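Local coordinates for protein fusolin (Unidentified entomopoxvirus, PDB 4OW5) that enhances the virulence of insect poxviruses, crystallises in vivo into viral spindles, and probably attacks chitin as a copper-dependent lytic polysaccharide monooxygenase, at residues A[37-42]-A[58-63]; A[134-138]-A[211-215]; A[149-155]-A[169-175]. One frame throughout, in Å; residues are numbered along the deposited sequence.

Contact 1: residues A[37-42]-A[58-63]; sequences AYQNVY and AAQYMF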
loop_
_atom_site.group_PDB
_atom_site.type_symbol
_atom_site.label_atom_id
_atom_site.label_comp_id
_atom_site.label_asym_id
_atom_site.label_seq_id
_atom_site.Cartn_x
_atom_site.Cartn_y
_atom_site.Cartn_z
ATOM N N ALA A 37 19.461 1.927 -10.964
ATOM C CA ALA A 37 20.437 0.837 -10.716
ATOM C C ALA A 37 21.567 0.927 -11.736
ATOM O O ALA A 37 22.741 0.908 -11.374
ATOM C CB ALA A 37 19.740 -0.519 -10.809
ATOM N N TYR A 38 21.194 1.078 -13.027
ATOM C CA TYR A 38 22.146 1.215 -14.119
ATOM C C TYR A 38 23.067 2.432 -13.883
ATOM O O TYR A 38 24.297 2.317 -13.903
ATOM C CB TYR A 38 21.399 1.357 -15.453
ATOM C CG TYR A 38 22.306 1.437 -16.662
ATOM C CD1 TYR A 38 23.010 2.600 -16.956
ATOM C CD2 TYR A 38 22.458 0.348 -17.513
ATOM C CE1 TYR A 38 23.835 2.679 -18.079
ATOM C CE2 TYR A 38 23.281 0.411 -18.624
ATOM C CZ TYR A 38 23.930 1.596 -18.933
ATOM O OH TYR A 38 24.732 1.633 -20.030
ATOM N N GLN A 39 22.455 3.565 -13.653
ATOM C CA GLN A 39 23.168 4.835 -13.474
ATOM C C GLN A 39 24.026 4.873 -12.219
ATOM O O GLN A 39 25.073 5.525 -12.238
ATOM C CB GLN A 39 22.202 6.014 -13.536
ATOM C CG GLN A 39 21.717 6.162 -14.992
ATOM C CD GLN A 39 20.696 7.235 -15.259
ATOM O OE1 GLN A 39 20.171 7.887 -14.358
ATOM N NE2 GLN A 39 20.420 7.464 -16.534
ATOM N N ASN A 40 23.686 4.126 -11.181
ATOM C CA ASN A 40 24.547 4.094 -10.018
ATOM C C ASN A 40 25.877 3.434 -10.371
ATOM O O ASN A 40 26.944 3.944 -10.010
ATOM C CB ASN A 40 23.904 3.345 -8.834
ATOM C CG ASN A 40 23.566 4.250 -7.682
ATOM O OD1 ASN A 40 23.243 5.422 -7.864
ATOM N ND2 ASN A 40 23.751 3.787 -6.470
ATOM N N VAL A 41 25.820 2.327 -11.097
ATOM C CA VAL A 41 27.048 1.620 -11.484
ATOM C C VAL A 41 27.819 2.463 -12.502
ATOM O O VAL A 41 29.021 2.624 -12.360
ATOM C CB VAL A 41 26.748 0.218 -12.006
ATOM C CG1 VAL A 41 28.021 -0.422 -12.563
ATOM C CG2 VAL A 41 26.149 -0.634 -10.887
ATOM N N TYR A 42 27.138 2.988 -13.506
ATOM C CA TYR A 42 27.743 3.875 -14.498
ATOM C C TYR A 42 28.451 5.074 -13.791
ATOM O O TYR A 42 29.638 5.315 -14.018
ATOM C CB TYR A 42 26.646 4.372 -15.451
ATOM C CG TYR A 42 27.107 5.287 -16.566
ATOM C CD1 TYR A 42 26.919 6.656 -16.486
ATOM C CD2 TYR A 42 27.608 4.770 -17.750
ATOM C CE1 TYR A 42 27.316 7.505 -17.517
ATOM C CE2 TYR A 42 28.021 5.608 -18.795
ATOM C CZ TYR A 42 27.883 6.979 -18.666
ATOM O OH TYR A 42 28.273 7.799 -19.693
ATOM N N ALA A 58 30.337 -1.690 -17.519
ATOM C CA ALA A 58 30.110 -2.170 -16.153
ATOM C C ALA A 58 28.625 -2.235 -15.850
ATOM O O ALA A 58 28.155 -3.270 -15.371
ATOM C CB ALA A 58 30.826 -1.275 -15.151
ATOM N N ALA A 59 27.884 -1.183 -16.183
ATOM C CA ALA A 59 26.431 -1.113 -15.938
ATOM C C ALA A 59 25.664 -2.083 -16.856
ATOM O O ALA A 59 24.703 -2.718 -16.411
ATOM C CB ALA A 59 25.926 0.304 -16.129
ATOM N N GLN A 60 26.095 -2.221 -18.112
ATOM C CA GLN A 60 25.423 -3.146 -19.039
ATOM C C GLN A 60 25.711 -4.586 -18.640
ATOM O O GLN A 60 24.813 -5.417 -18.763
ATOM C CB GLN A 60 25.799 -2.901 -20.508
ATOM C CG GLN A 60 25.239 -1.594 -20.996
ATOM C CD GLN A 60 25.735 -1.159 -22.341
ATOM O OE1 GLN A 60 26.564 -1.806 -22.960
ATOM N NE2 GLN A 60 25.226 -0.027 -22.804
ATOM N N TYR A 61 26.915 -4.869 -18.104
ATOM C CA TYR A 61 27.278 -6.207 -17.619
ATOM C C TYR A 61 26.344 -6.628 -16.482
ATOM O O TYR A 61 25.929 -7.787 -16.403
ATOM C CB TYR A 61 28.735 -6.244 -17.152
ATOM C CG TYR A 61 29.188 -7.565 -16.577
ATOM C CD1 TYR A 61 29.079 -7.826 -15.216
ATOM C CD2 TYR A 61 29.883 -8.482 -17.356
ATOM C CE1 TYR A 61 29.550 -9.008 -14.668
ATOM C CE2 TYR A 61 30.350 -9.682 -16.821
ATOM C CZ TYR A 61 30.219 -9.924 -15.467
ATOM O OH TYR A 61 30.725 -11.075 -14.923
ATOM N N MET A 62 26.006 -5.692 -15.608
ATOM C CA MET A 62 25.072 -5.976 -14.507
ATOM C C MET A 62 23.700 -6.463 -15.055
ATOM O O MET A 62 23.106 -7.398 -14.513
ATOM C CB MET A 62 24.929 -4.711 -13.642
ATOM C CG MET A 62 23.817 -4.776 -12.656
ATOM S SD MET A 62 23.628 -3.301 -11.602
ATOM C CE MET A 62 23.579 -2.065 -12.784
ATOM N N PHE A 63 23.191 -5.833 -16.109
ATOM C CA PHE A 63 21.900 -6.235 -16.698
ATOM C C PHE A 63 21.985 -7.525 -17.548
ATOM O O PHE A 63 21.093 -8.396 -17.476
ATOM C CB PHE A 63 21.350 -5.101 -17.592
ATOM C CG PHE A 63 20.609 -3.999 -16.889
ATOM C CD1 PHE A 63 21.144 -3.375 -15.781
ATOM C CD2 PHE A 63 19.450 -3.482 -17.424
ATOM C CE1 PHE A 63 20.462 -2.332 -15.149
ATOM C CE2 PHE A 63 18.816 -2.397 -16.844
ATOM C CZ PHE A 63 19.291 -1.870 -15.678
#
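Two neighbouring helices, 32-47 and 52-64, form an alpha-helical hairpin in the region between strand 2-6 and strand 120-123, which probably corresponds to the L2 region of lytic polysaccharide monooxygenases. The segments 37-42 and 58-63 run roughly antiparallel, their axes 8.4 Å apart at closest approach. A59, whose side chain is a single methyl pointing at the partner helix, suits so close an approach: its CB lies over the centre of the Y38 ring, 3.5 Å from the centroid, in a CH-pi contact almost exactly on the ring normal. Y38 reaches that place because CG stands anti to the backbone N (chi1 -177°), a torsion that places one ring face over A59 CB. There its edge also meets the face of F63 in a T-shaped pair, planes at 84° and centroids 5.7 Å apart. Beyond the ring, Q60 runs alongside and offers NE2 to Y38 OH in a weak, bent bond of 3.3 Å; the hydroxyl has its stronger partner in the carbonyl of P24. On the other flank M62 bends at chi3 to carry CE to within 3.5 Å of V41 CG2, while V41 CG1 lies 3.9 Å from A58 CB. Cohesion here is therefore mainly apolar and aromatic, and the one polar link between the segments is weak, since the tyrosine hydroxyl is held chiefly by P24.

Contact 2: residues A[134-138]-A[211-215]; sequences IEFEF and LYVRW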
loop_
_atom_site.group_PDB
_atom_site.type_symbol
_atom_site.label_atom_id
_atom_site.label_comp_id
_atom_site.label_asym_id
_atom_site.label_seq_id
_atom_site.Cartn_x
_atom_site.Cartn_y
_atom_site.Cartn_z
ATOM N N ILE A 134 1.816 -19.615 -4.231
ATOM C CA ILE A 134 2.297 -19.199 -5.532
ATOM C C ILE A 134 3.121 -20.346 -6.078
ATOM O O ILE A 134 3.933 -20.920 -5.354
ATOM C CB ILE A 134 3.042 -17.843 -5.577
ATOM C CG1 ILE A 134 4.497 -17.913 -5.140
ATOM C CG2 ILE A 134 2.261 -16.784 -4.831
ATOM C CD1 ILE A 134 5.260 -16.568 -5.331
ATOM N N GLU A 135 2.967 -20.634 -7.365
ATOM C CA GLU A 135 3.801 -21.636 -7.966
ATOM C C GLU A 135 5.047 -20.944 -8.543
ATOM O O GLU A 135 4.997 -20.353 -9.606
ATOM C CB GLU A 135 3.062 -22.462 -9.005
ATOM C CG GLU A 135 3.902 -23.625 -9.487
ATOM C CD GLU A 135 3.309 -24.350 -10.674
ATOM O OE1 GLU A 135 3.100 -23.702 -11.727
ATOM O OE2 GLU A 135 3.167 -25.591 -10.593
ATOM N N PHE A 136 6.146 -21.047 -7.832
ATOM C CA PHE A 136 7.428 -20.525 -8.242
ATOM C C PHE A 136 7.888 -21.181 -9.519
ATOM O O PHE A 136 7.736 -22.394 -9.670
ATOM C CB PHE A 136 8.516 -20.753 -7.164
ATOM C CG PHE A 136 8.517 -19.749 -6.050
ATOM C CD1 PHE A 136 9.301 -18.617 -6.124
ATOM C CD2 PHE A 136 7.745 -19.949 -4.915
ATOM C CE1 PHE A 136 9.328 -17.698 -5.080
ATOM C CE2 PHE A 136 7.751 -19.013 -3.878
ATOM C CZ PHE A 136 8.563 -17.910 -3.958
ATOM N N GLU A 137 8.472 -20.397 -10.419
ATOM C CA GLU A 137 9.127 -20.901 -11.624
ATOM C C GLU A 137 10.519 -20.299 -11.673
ATOM O O GLU A 137 10.682 -19.067 -11.630
ATOM C CB GLU A 137 8.327 -20.588 -12.915
ATOM C CG GLU A 137 8.879 -21.339 -14.114
ATOM C CD GLU A 137 8.317 -20.949 -15.468
ATOM O OE1 GLU A 137 8.407 -19.753 -15.817
ATOM O OE2 GLU A 137 7.869 -21.849 -16.216
ATOM N N PHE A 138 11.524 -21.154 -11.623
ATOM C CA PHE A 138 12.917 -20.762 -11.737
ATOM C C PHE A 138 13.422 -21.317 -13.083
ATOM O O PHE A 138 13.272 -22.514 -13.369
ATOM C CB PHE A 138 13.725 -21.251 -10.544
ATOM C CG PHE A 138 15.098 -20.636 -10.499
ATOM C CD1 PHE A 138 16.152 -21.204 -11.193
ATOM C CD2 PHE A 138 15.335 -19.470 -9.777
ATOM C CE1 PHE A 138 17.407 -20.595 -11.204
ATOM C CE2 PHE A 138 16.608 -18.912 -9.730
ATOM C CZ PHE A 138 17.634 -19.468 -10.467
ATOM N N LEU A 211 10.929 -11.421 -1.988
ATOM C CA LEU A 211 11.173 -12.858 -1.913
ATOM C C LEU A 211 12.616 -13.040 -2.350
ATOM O O LEU A 211 13.031 -12.391 -3.312
ATOM C CB LEU A 211 10.198 -13.670 -2.784
ATOM C CG LEU A 211 8.739 -13.607 -2.310
ATOM C CD1 LEU A 211 7.796 -14.221 -3.277
ATOM C CD2 LEU A 211 8.572 -14.258 -0.968
ATOM N N TYR A 212 13.407 -13.751 -1.561
ATOM C CA TYR A 212 14.810 -14.012 -1.850
ATOM C C TYR A 212 14.988 -15.500 -2.148
ATOM O O TYR A 212 14.563 -16.327 -1.361
ATOM C CB TYR A 212 15.673 -13.586 -0.687
ATOM C CG TYR A 212 17.146 -13.410 -0.996
ATOM C CD1 TYR A 212 17.569 -12.595 -2.047
ATOM C CD2 TYR A 212 18.119 -14.058 -0.243
ATOM C CE1 TYR A 212 18.915 -12.401 -2.310
ATOM C CE2 TYR A 212 19.468 -13.825 -0.461
ATOM C CZ TYR A 212 19.865 -13.022 -1.511
ATOM O OH TYR A 212 21.195 -12.764 -1.667
ATOM N N VAL A 213 15.532 -15.818 -3.311
ATOM C CA VAL A 213 15.708 -17.205 -3.767
ATOM C C VAL A 213 17.187 -17.487 -3.951
ATOM O O VAL A 213 17.893 -16.765 -4.678
ATOM C CB VAL A 213 14.949 -17.482 -5.079
ATOM C CG1 VAL A 213 15.185 -18.918 -5.570
ATOM C CG2 VAL A 213 13.460 -17.239 -4.912
ATOM N N ARG A 214 17.614 -18.588 -3.341
ATOM C CA ARG A 214 18.946 -19.127 -3.418
ATOM C C ARG A 214 18.891 -20.470 -4.135
ATOM O O ARG A 214 18.153 -21.346 -3.696
ATOM C CB ARG A 214 19.508 -19.325 -2.018
ATOM C CG ARG A 214 20.925 -19.878 -2.040
ATOM C CD ARG A 214 21.367 -20.205 -0.647
ATOM N NE ARG A 214 22.708 -20.777 -0.618
ATOM C CZ ARG A 214 23.176 -21.584 0.335
ATOM N NH1 ARG A 214 22.405 -21.936 1.362
ATOM N NH2 ARG A 214 24.419 -22.034 0.277
ATOM N N TRP A 215 19.631 -20.628 -5.218
ATOM C CA TRP A 215 19.744 -21.890 -5.964
ATOM C C TRP A 215 21.179 -22.331 -5.786
ATOM O O TRP A 215 22.096 -21.688 -6.301
ATOM C CB TRP A 215 19.364 -21.748 -7.440
ATOM C CG TRP A 215 19.557 -23.020 -8.224
ATOM C CD1 TRP A 215 19.345 -24.299 -7.795
ATOM C CD2 TRP A 215 19.948 -23.121 -9.598
ATOM N NE1 TRP A 215 19.608 -25.187 -8.807
ATOM C CE2 TRP A 215 19.983 -24.494 -9.924
ATOM C CE3 TRP A 215 20.275 -22.186 -10.585
ATOM C CZ2 TRP A 215 20.361 -24.957 -11.195
ATOM C CZ3 TRP A 215 20.649 -22.646 -11.846
ATOM C CH2 TRP A 215 20.700 -24.014 -12.136
#
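The indole NE1 of W215 is bound to the hydroxyl of S147, a bond that helps fix the rotation of the ring against F138 on the facing strand. F138 and W215 cross at about a right angle as side chains, and their rings meet obliquely, at 61°, with 5.3 Å between the phenyl centroid and that of the six-membered indole ring. The touch is tight: F138 CE1 comes to 3.3 Å from W215 CE3, close for two carbons. F138 gets there by turning its ring away from its own backbone N (chi1 -169°), out from the strand toward the indole. Its CD2 also lies 4.2 Å from V213 CG1. Two residues back, F136 slides past V213 in the opposite direction and brings CZ within 3.8 Å of L211 CD1. I134 meets the same leucine tip to tip, CD1 to CD1 at 4.0 Å, and its CD1 also rests over the rim of one face of the F136 ring. Branched aliphatics and flat rings suit these alternate positions, since they fill an interior that offers little to polar groups. The W215 end of this core lies next to H144, seen to bind copper or zinc in this protein, though no metal is bound in this chain.

No backbone pairing could span this gap, because the strand axes stay 10.6 Å apart. Strands 131-140 and 209-217 belong to different sheets, which pack face to face, as in the beta sandwich of the fibronectin type III fold. Strand 147-154 adds to the interior: F149 stacks on W215 and meets F138 edge-to-face, and I153 touches L211. Strand 194-203, hydrogen-bonded to 131-140, supplies Y196, whose ring also meets W215.

Contact 3: residues A[149-155]-A[169-175]; sequences FEIYITV and QLINIFT. With EDO (1,2-ethanediol), chain B.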
loop_
_atom_site.group_PDB
_atom_site.type_symbol
_atom_site.label_atom_id
_atom_site.label_comp_id
_atom_site.label_asym_id
_atom_site.label_seq_id
_atom_site.Cartn_x
_atom_site.Cartn_y
_atom_site.Cartn_z
ATOM N N PHE A 149 17.235 -25.562 -3.307
ATOM C CA PHE A 149 16.772 -24.177 -3.214
ATOM C C PHE A 149 16.451 -23.797 -1.811
ATOM O O PHE A 149 16.094 -24.645 -0.994
ATOM C CB PHE A 149 15.493 -23.971 -4.038
ATOM C CG PHE A 149 15.694 -23.912 -5.523
ATOM C CD1 PHE A 149 15.847 -25.073 -6.268
ATOM C CD2 PHE A 149 15.673 -22.696 -6.195
ATOM C CE1 PHE A 149 16.034 -25.014 -7.640
ATOM C CE2 PHE A 149 15.850 -22.641 -7.564
ATOM C CZ PHE A 149 16.074 -23.794 -8.273
ATOM N N GLU A 150 16.557 -22.508 -1.543
ATOM C CA GLU A 150 16.071 -21.888 -0.326
ATOM C C GLU A 150 15.311 -20.681 -0.743
ATOM O O GLU A 150 15.760 -19.980 -1.644
ATOM C CB GLU A 150 17.174 -21.530 0.655
ATOM C CG GLU A 150 17.932 -22.726 1.143
ATOM C CD GLU A 150 18.997 -22.402 2.160
ATOM O OE1 GLU A 150 19.651 -21.349 2.003
ATOM O OE2 GLU A 150 19.218 -23.219 3.080
ATOM N N ILE A 151 14.133 -20.464 -0.160
ATOM C CA ILE A 151 13.310 -19.293 -0.468
ATOM C C ILE A 151 13.041 -18.603 0.844
ATOM O O ILE A 151 12.710 -19.263 1.842
ATOM C CB ILE A 151 12.012 -19.651 -1.228
ATOM C CG1 ILE A 151 12.311 -20.510 -2.480
ATOM C CG2 ILE A 151 11.199 -18.379 -1.573
ATOM C CD1 ILE A 151 11.044 -20.962 -3.252
ATOM N N TYR A 152 13.211 -17.282 0.836
ATOM C CA TYR A 152 13.000 -16.405 1.963
ATOM C C TYR A 152 12.019 -15.312 1.647
ATOM O O TYR A 152 11.912 -14.904 0.502
ATOM C CB TYR A 152 14.309 -15.745 2.401
ATOM C CG TYR A 152 15.395 -16.720 2.785
ATOM C CD1 TYR A 152 15.647 -17.017 4.117
ATOM C CD2 TYR A 152 16.214 -17.298 1.823
ATOM C CE1 TYR A 152 16.656 -17.895 4.484
ATOM C CE2 TYR A 152 17.233 -18.175 2.176
ATOM C CZ TYR A 152 17.431 -18.496 3.510
ATOM O OH TYR A 152 18.422 -19.346 3.910
ATOM N N ILE A 153 11.358 -14.787 2.679
ATOM C CA ILE A 153 10.442 -13.654 2.585
ATOM C C ILE A 153 10.903 -12.601 3.593
ATOM O O ILE A 153 11.310 -12.940 4.722
ATOM C CB ILE A 153 8.942 -14.016 2.781
ATOM C CG1 ILE A 153 8.061 -12.771 2.518
ATOM C CG2 ILE A 153 8.660 -14.561 4.202
ATOM C CD1 ILE A 153 6.611 -13.053 2.434
ATOM N N THR A 154 10.841 -11.341 3.193
ATOM C CA THR A 154 11.195 -10.269 4.108
ATOM C C THR A 154 10.213 -10.210 5.315
ATOM O O THR A 154 9.031 -10.543 5.198
ATOM C CB THR A 154 11.274 -8.915 3.428
ATOM O OG1 THR A 154 10.139 -8.751 2.578
ATOM C CG2 THR A 154 12.584 -8.717 2.664
ATOM N N VAL A 155 10.748 -9.801 6.447
ATOM C CA VAL A 155 9.997 -9.607 7.698
ATOM C C VAL A 155 8.948 -8.512 7.462
ATOM O O VAL A 155 9.173 -7.642 6.623
ATOM C CB VAL A 155 10.879 -9.283 8.928
ATOM C CG1 VAL A 155 11.835 -10.433 9.262
ATOM C CG2 VAL A 155 11.639 -7.963 8.768
ATOM N N GLN A 169 16.612 -9.503 8.033
ATOM C CA GLN A 169 15.241 -9.194 7.634
ATOM C C GLN A 169 14.571 -10.289 6.810
ATOM O O GLN A 169 13.473 -10.040 6.328
ATOM C CB GLN A 169 15.210 -7.912 6.790
ATOM C CG GLN A 169 15.597 -6.690 7.593
ATOM C CD GLN A 169 15.695 -5.519 6.651
ATOM O OE1 GLN A 169 16.605 -5.458 5.792
ATOM N NE2 GLN A 169 14.706 -4.644 6.712
ATOM N N LEU A 170 15.193 -11.469 6.663
ATOM C CA LEU A 170 14.696 -12.591 5.876
ATOM C C LEU A 170 14.283 -13.794 6.746
ATOM O O LEU A 170 15.008 -14.187 7.637
ATOM C CB LEU A 170 15.795 -13.048 4.882
ATOM C CG LEU A 170 16.039 -12.106 3.713
ATOM C CD1 LEU A 170 17.240 -12.560 2.917
ATOM C CD2 LEU A 170 14.785 -11.903 2.887
ATOM N N ILE A 171 13.134 -14.391 6.428
ATOM C CA ILE A 171 12.564 -15.568 7.069
ATOM C C ILE A 171 12.534 -16.699 6.052
ATOM O O ILE A 171 11.917 -16.528 4.991
ATOM C CB ILE A 171 11.105 -15.284 7.558
ATOM C CG1 ILE A 171 11.053 -14.133 8.612
ATOM C CG2 ILE A 171 10.478 -16.574 8.140
ATOM C CD1 ILE A 171 9.704 -13.520 8.708
ATOM N N ASN A 172 13.136 -17.853 6.379
ATOM C CA ASN A 172 13.111 -18.997 5.475
ATOM C C ASN A 172 11.699 -19.607 5.419
ATOM O O ASN A 172 11.114 -19.903 6.461
ATOM C CB ASN A 172 14.119 -20.050 5.901
ATOM C CG ASN A 172 14.218 -21.150 4.889
ATOM O OD1 ASN A 172 13.585 -22.187 5.029
ATOM N ND2 ASN A 172 14.769 -20.858 3.718
ATOM N N ILE A 173 11.159 -19.761 4.224
ATOM C CA ILE A 173 9.834 -20.361 4.016
ATOM C C ILE A 173 9.911 -21.625 3.147
ATOM O O ILE A 173 8.901 -22.301 3.010
ATOM C CB ILE A 173 8.794 -19.375 3.447
ATOM C CG1 ILE A 173 9.179 -18.861 2.054
ATOM C CG2 ILE A 173 8.544 -18.242 4.458
ATOM C CD1 ILE A 173 8.142 -17.940 1.402
ATOM N N PHE A 174 11.094 -21.974 2.638
ATOM C CA PHE A 174 11.296 -23.183 1.855
ATOM C C PHE A 174 12.783 -23.559 1.811
ATOM O O PHE A 174 13.634 -22.718 1.537
ATOM C CB PHE A 174 10.764 -23.045 0.404
ATOM C CG PHE A 174 10.907 -24.302 -0.435
ATOM C CD1 PHE A 174 12.104 -24.594 -1.084
ATOM C CD2 PHE A 174 9.816 -25.136 -0.663
ATOM C CE1 PHE A 174 12.228 -25.719 -1.890
ATOM C CE2 PHE A 174 9.930 -26.259 -1.494
ATOM C CZ PHE A 174 11.147 -26.574 -2.061
ATOM N N THR A 175 13.079 -24.843 2.015
ATOM C CA THR A 175 14.427 -25.377 1.893
ATOM C C THR A 175 14.336 -26.787 1.370
ATOM O O THR A 175 13.722 -27.602 2.031
ATOM C CB THR A 175 15.175 -25.378 3.229
ATOM O OG1 THR A 175 15.190 -24.082 3.780
ATOM C CG2 THR A 175 16.586 -25.911 3.085
HETATM C C1 EDO B . 11.188 -24.054 6.190
HETATM O O1 EDO B . 11.542 -22.997 7.053
HETATM C C2 EDO B . 12.365 -25.024 5.998
HETATM O O2 EDO B . 13.155 -25.083 7.168
HETATM O O HOH W 1 17.277 -23.118 5.481
#
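N172 crosses obliquely over Y152, its amide turned 73° from the phenol ring, with ND2 lying 3.5 Å above one face and displaced toward the rim. With chi1 at -173°, N172 swings its amide to that place, and ND2 then donates to F174 O of its own strand at 3.1 Å. That oxygen also takes I151 N, at 2.9 Å, from the opposite face of its plane. I151 in turn faces both I173 and F174, a classic beta bulge in an antiparallel pair: I151 O accepts I173 N nearly straight at 2.9 Å and F174 N more bent at 3.3 Å. On the sheet face opposite Y152 and N172, I151 and F174 cross obliquely, CB to CB at 4.0 Å; I153 CG2 also packs against I173 CG2. E150 and T175 lie side by side on the side of Y152, bridged by a water that donates to E150 OE2 and T175 OG1; R214 is a further partner of E150. An asparagine suits the place just before the bulge, its amide donating to F174 O and accepting from T175 OG1 at 2.8 Å, beside a bound ethanediol; these side-chain bonds add to the backbone pairing where its register shifts.

Overall arrangement
Contacts 2 and 3 adjoin, their centres about 10 Å apart, and share one sandwich. Strands 147-154 and 209-217 are neighbours: Y152 N probably bonds to Y212 O at 2.8 Å, R214 NH1 makes a salt bridge to E150 OE1 at 2.9 Å, and F136 CZ packs on I151 CG2 across the interior. Contact 1 stands apart in the helical region, its nearest atoms about 14 Å from contact 2 and 17 Å from contact 3. Contact 2 comes nearest the first metal site, vacant in this chain: the side chain of W215 lies about 4 Å from that of H144 and 6 Å from that of H1, its histidines. The side chain of F149 in contact 3 is about 9 Å from that of H144.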